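Long-range contact in conjugal transfer protein TRWB (Escherichia coli, PDB 1E9R), which probably acts as a hexameric, ring-shaped P-loop NTPase that couples DNA to the transfer machinery during bacterial conjugation: residues L78-R83 and K278-L283. Numbering follows the deposited sequence.
Sequences LLRGDR and KRRLWL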
loop_
_atom_site.group_PDB
_atom_site.type_symbol
_atom_site.label_atom_id
_atom_site.label_comp_id
_atom_site.label_asym_id
_atom_site.label_seq_id
_atom_site.Cartn_x
_atom_site.Cartn_y
_atom_site.Cartn_z
ATOM N N LEU B 78 -42.039 3.654 19.765
ATOM C CA LEU B 78 -43.278 2.888 19.705
ATOM C C LEU B 78 -44.337 3.601 20.526
ATOM O O LEU B 78 -45.513 3.590 20.181
ATOM C CB LEU B 78 -43.067 1.487 20.258
ATOM C CG LEU B 78 -42.214 0.573 19.388
ATOM C CD1 LEU B 78 -41.760 -0.624 20.205
ATOM C CD2 LEU B 78 -43.015 0.157 18.161
ATOM N N LEU B 79 -43.916 4.216 21.624
ATOM C CA LEU B 79 -44.851 4.953 22.456
ATOM C C LEU B 79 -45.446 6.098 21.646
ATOM O O LEU B 79 -46.577 6.501 21.872
ATOM C CB LEU B 79 -44.148 5.525 23.682
ATOM C CG LEU B 79 -43.642 4.509 24.695
ATOM C CD1 LEU B 79 -43.037 5.258 25.847
ATOM C CD2 LEU B 79 -44.774 3.615 25.179
ATOM N N ARG B 80 -44.668 6.619 20.705
ATOM C CA ARG B 80 -45.113 7.719 19.862
ATOM C C ARG B 80 -45.916 7.193 18.665
ATOM O O ARG B 80 -46.477 7.964 17.887
ATOM C CB ARG B 80 -43.898 8.527 19.395
ATOM C CG ARG B 80 -44.243 9.851 18.743
ATOM C CD ARG B 80 -42.997 10.668 18.441
ATOM N NE ARG B 80 -42.180 10.062 17.395
ATOM C CZ ARG B 80 -41.034 10.568 16.957
ATOM N NH1 ARG B 80 -40.570 11.690 17.478
ATOM N NH2 ARG B 80 -40.355 9.955 16.000
ATOM N N GLY B 81 -45.960 5.871 18.528
ATOM C CA GLY B 81 -46.708 5.245 17.450
ATOM C C GLY B 81 -46.001 5.159 16.113
ATOM O O GLY B 81 -46.646 5.019 15.076
ATOM N N ASP B 82 -44.676 5.233 16.123
ATOM C CA ASP B 82 -43.896 5.172 14.890
ATOM C C ASP B 82 -43.771 3.745 14.363
ATOM O O ASP B 82 -43.764 2.788 15.138
ATOM C CB ASP B 82 -42.491 5.731 15.146
ATOM C CG ASP B 82 -42.478 7.236 15.318
ATOM O OD1 ASP B 82 -43.398 7.784 15.958
ATOM O OD2 ASP B 82 -41.535 7.877 14.817
ATOM N N ARG B 83 -43.689 3.604 13.042
ATOM C CA ARG B 83 -43.499 2.285 12.438
ATOM C C ARG B 83 -41.991 2.049 12.337
ATOM O O ARG B 83 -41.220 2.993 12.142
ATOM C CB ARG B 83 -44.099 2.215 11.030
ATOM C CG ARG B 83 -45.607 2.124 10.969
ATOM C CD ARG B 83 -46.071 1.854 9.539
ATOM N NE ARG B 83 -45.908 0.457 9.139
ATOM C CZ ARG B 83 -45.957 0.038 7.878
ATOM N NH1 ARG B 83 -46.152 0.913 6.897
ATOM N NH2 ARG B 83 -45.837 -1.254 7.590
ATOM N N LYS B 278 -46.097 12.909 6.253
ATOM C CA LYS B 278 -46.251 12.503 7.652
ATOM C C LYS B 278 -45.671 11.133 8.009
ATOM O O LYS B 278 -45.670 10.742 9.180
ATOM C CB LYS B 278 -47.733 12.527 8.049
ATOM C CG LYS B 278 -48.501 13.792 7.659
ATOM C CD LYS B 278 -49.633 14.084 8.647
ATOM C CE LYS B 278 -50.401 12.825 9.041
ATOM N NZ LYS B 278 -51.379 13.080 10.139
ATOM N N ARG B 279 -45.176 10.407 7.009
ATOM C CA ARG B 279 -44.615 9.077 7.238
ATOM C C ARG B 279 -43.310 9.077 8.036
ATOM O O ARG B 279 -42.388 9.839 7.743
ATOM C CB ARG B 279 -44.378 8.379 5.902
ATOM C CG ARG B 279 -43.957 6.932 6.040
ATOM C CD ARG B 279 -43.385 6.369 4.738
ATOM N NE ARG B 279 -44.365 6.221 3.664
ATOM C CZ ARG B 279 -44.393 6.965 2.558
ATOM N NH1 ARG B 279 -43.495 7.924 2.366
ATOM N NH2 ARG B 279 -45.318 6.743 1.635
ATOM N N ARG B 280 -43.250 8.219 9.051
ATOM C CA ARG B 280 -42.056 8.071 9.888
ATOM C C ARG B 280 -41.743 6.579 10.005
ATOM O O ARG B 280 -42.514 5.824 10.613
ATOM C CB ARG B 280 -42.276 8.632 11.295
ATOM C CG ARG B 280 -42.379 10.138 11.406
ATOM C CD ARG B 280 -41.924 10.554 12.797
ATOM N NE ARG B 280 -42.979 10.993 13.715
ATOM C CZ ARG B 280 -44.138 10.370 13.932
ATOM N NH1 ARG B 280 -44.460 9.270 13.271
ATOM N NH2 ARG B 280 -45.000 10.873 14.803
ATOM N N LEU B 281 -40.618 6.159 9.427
ATOM C CA LEU B 281 -40.218 4.756 9.463
ATOM C C LEU B 281 -38.794 4.571 9.987
ATOM O O LEU B 281 -37.839 5.117 9.431
ATOM C CB LEU B 281 -40.321 4.149 8.062
ATOM C CG LEU B 281 -40.490 2.627 7.873
ATOM C CD1 LEU B 281 -39.518 2.155 6.803
ATOM C CD2 LEU B 281 -40.238 1.868 9.161
ATOM N N TRP B 282 -38.654 3.792 11.054
ATOM C CA TRP B 282 -37.342 3.541 11.638
ATOM C C TRP B 282 -36.724 2.248 11.126
ATOM O O TRP B 282 -37.428 1.297 10.791
ATOM C CB TRP B 282 -37.424 3.459 13.173
ATOM C CG TRP B 282 -37.817 4.736 13.832
ATOM C CD1 TRP B 282 -39.076 5.247 13.946
ATOM C CD2 TRP B 282 -36.937 5.699 14.439
ATOM N NE1 TRP B 282 -39.037 6.464 14.584
ATOM C CE2 TRP B 282 -37.738 6.766 14.896
ATOM C CE3 TRP B 282 -35.548 5.759 14.636
ATOM C CZ2 TRP B 282 -37.201 7.885 15.539
ATOM C CZ3 TRP B 282 -35.014 6.875 15.276
ATOM C CH2 TRP B 282 -35.841 7.922 15.720
ATOM N N LEU B 283 -35.395 2.232 11.067
ATOM C CA LEU B 283 -34.646 1.059 10.655
ATOM C C LEU B 283 -33.578 0.891 11.721
ATOM O O LEU B 283 -32.655 1.695 11.818
ATOM C CB LEU B 283 -33.974 1.266 9.295
ATOM C CG LEU B 283 -33.686 0.014 8.442
ATOM C CD1 LEU B 283 -32.450 0.275 7.582
ATOM C CD2 LEU B 283 -33.478 -1.219 9.316
#
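Arg83 and Leu281 pair in parallel where two neighbouring strands of the P-loop NTPase sheet, 83-89 and 281-285, begin side by side. Helix 66-79, which follows the probable Walker A loop, ends in a Schellman motif at Gly81, whose positive phi suits a residue without a side chain, and Asp82 then leads the chain into its strand. Across the strands Trp282 N gives Arg83 O a nearly straight bond of 2.9 Å, while Arg83 N reaches Arg280 O only weakly at 3.5 Å. Leu281 CD2 packs against the same Arg83 carbonyl.

Beside this bridge, Asp82 gathers three partners. Arg80 grips it side-on, NE on OD1 at 3.0 Å and NH2 on OD2 at 2.7 Å, both oxygens lying close to the guanidinium plane. Trp282 suits its place because the large ring can be buried yet still offer one N-H as a hydrogen-bond donor: NE1 meets OD2 on the anti side at 2.9 Å, with the oxygen almost in the ring plane. Arg280 presents the face of its guanidinium, not an N-H: Asp82 OD1 sits above the plane, 3.2 Å from NH1, so charge alone binds this pair. Replacing Asp82 with an alanine would probably leave Trp282 NE1 without its acceptor and the Arg80-Arg280 stack without the carboxylate that bridges it along one side.

That stack is nearly parallel, the Arg80 and Arg280 planes 5° apart and their centres 4.3 Å from each other. Glu52 forms a further salt bridge with Arg80 NH1, probably helping to offset the crowding of positive charge. The Arg80 chain first runs away from its own backbone N (chi1 -168°) and then bends at chi3, which sets NH2 over Arg280, 3.6 Å from CD.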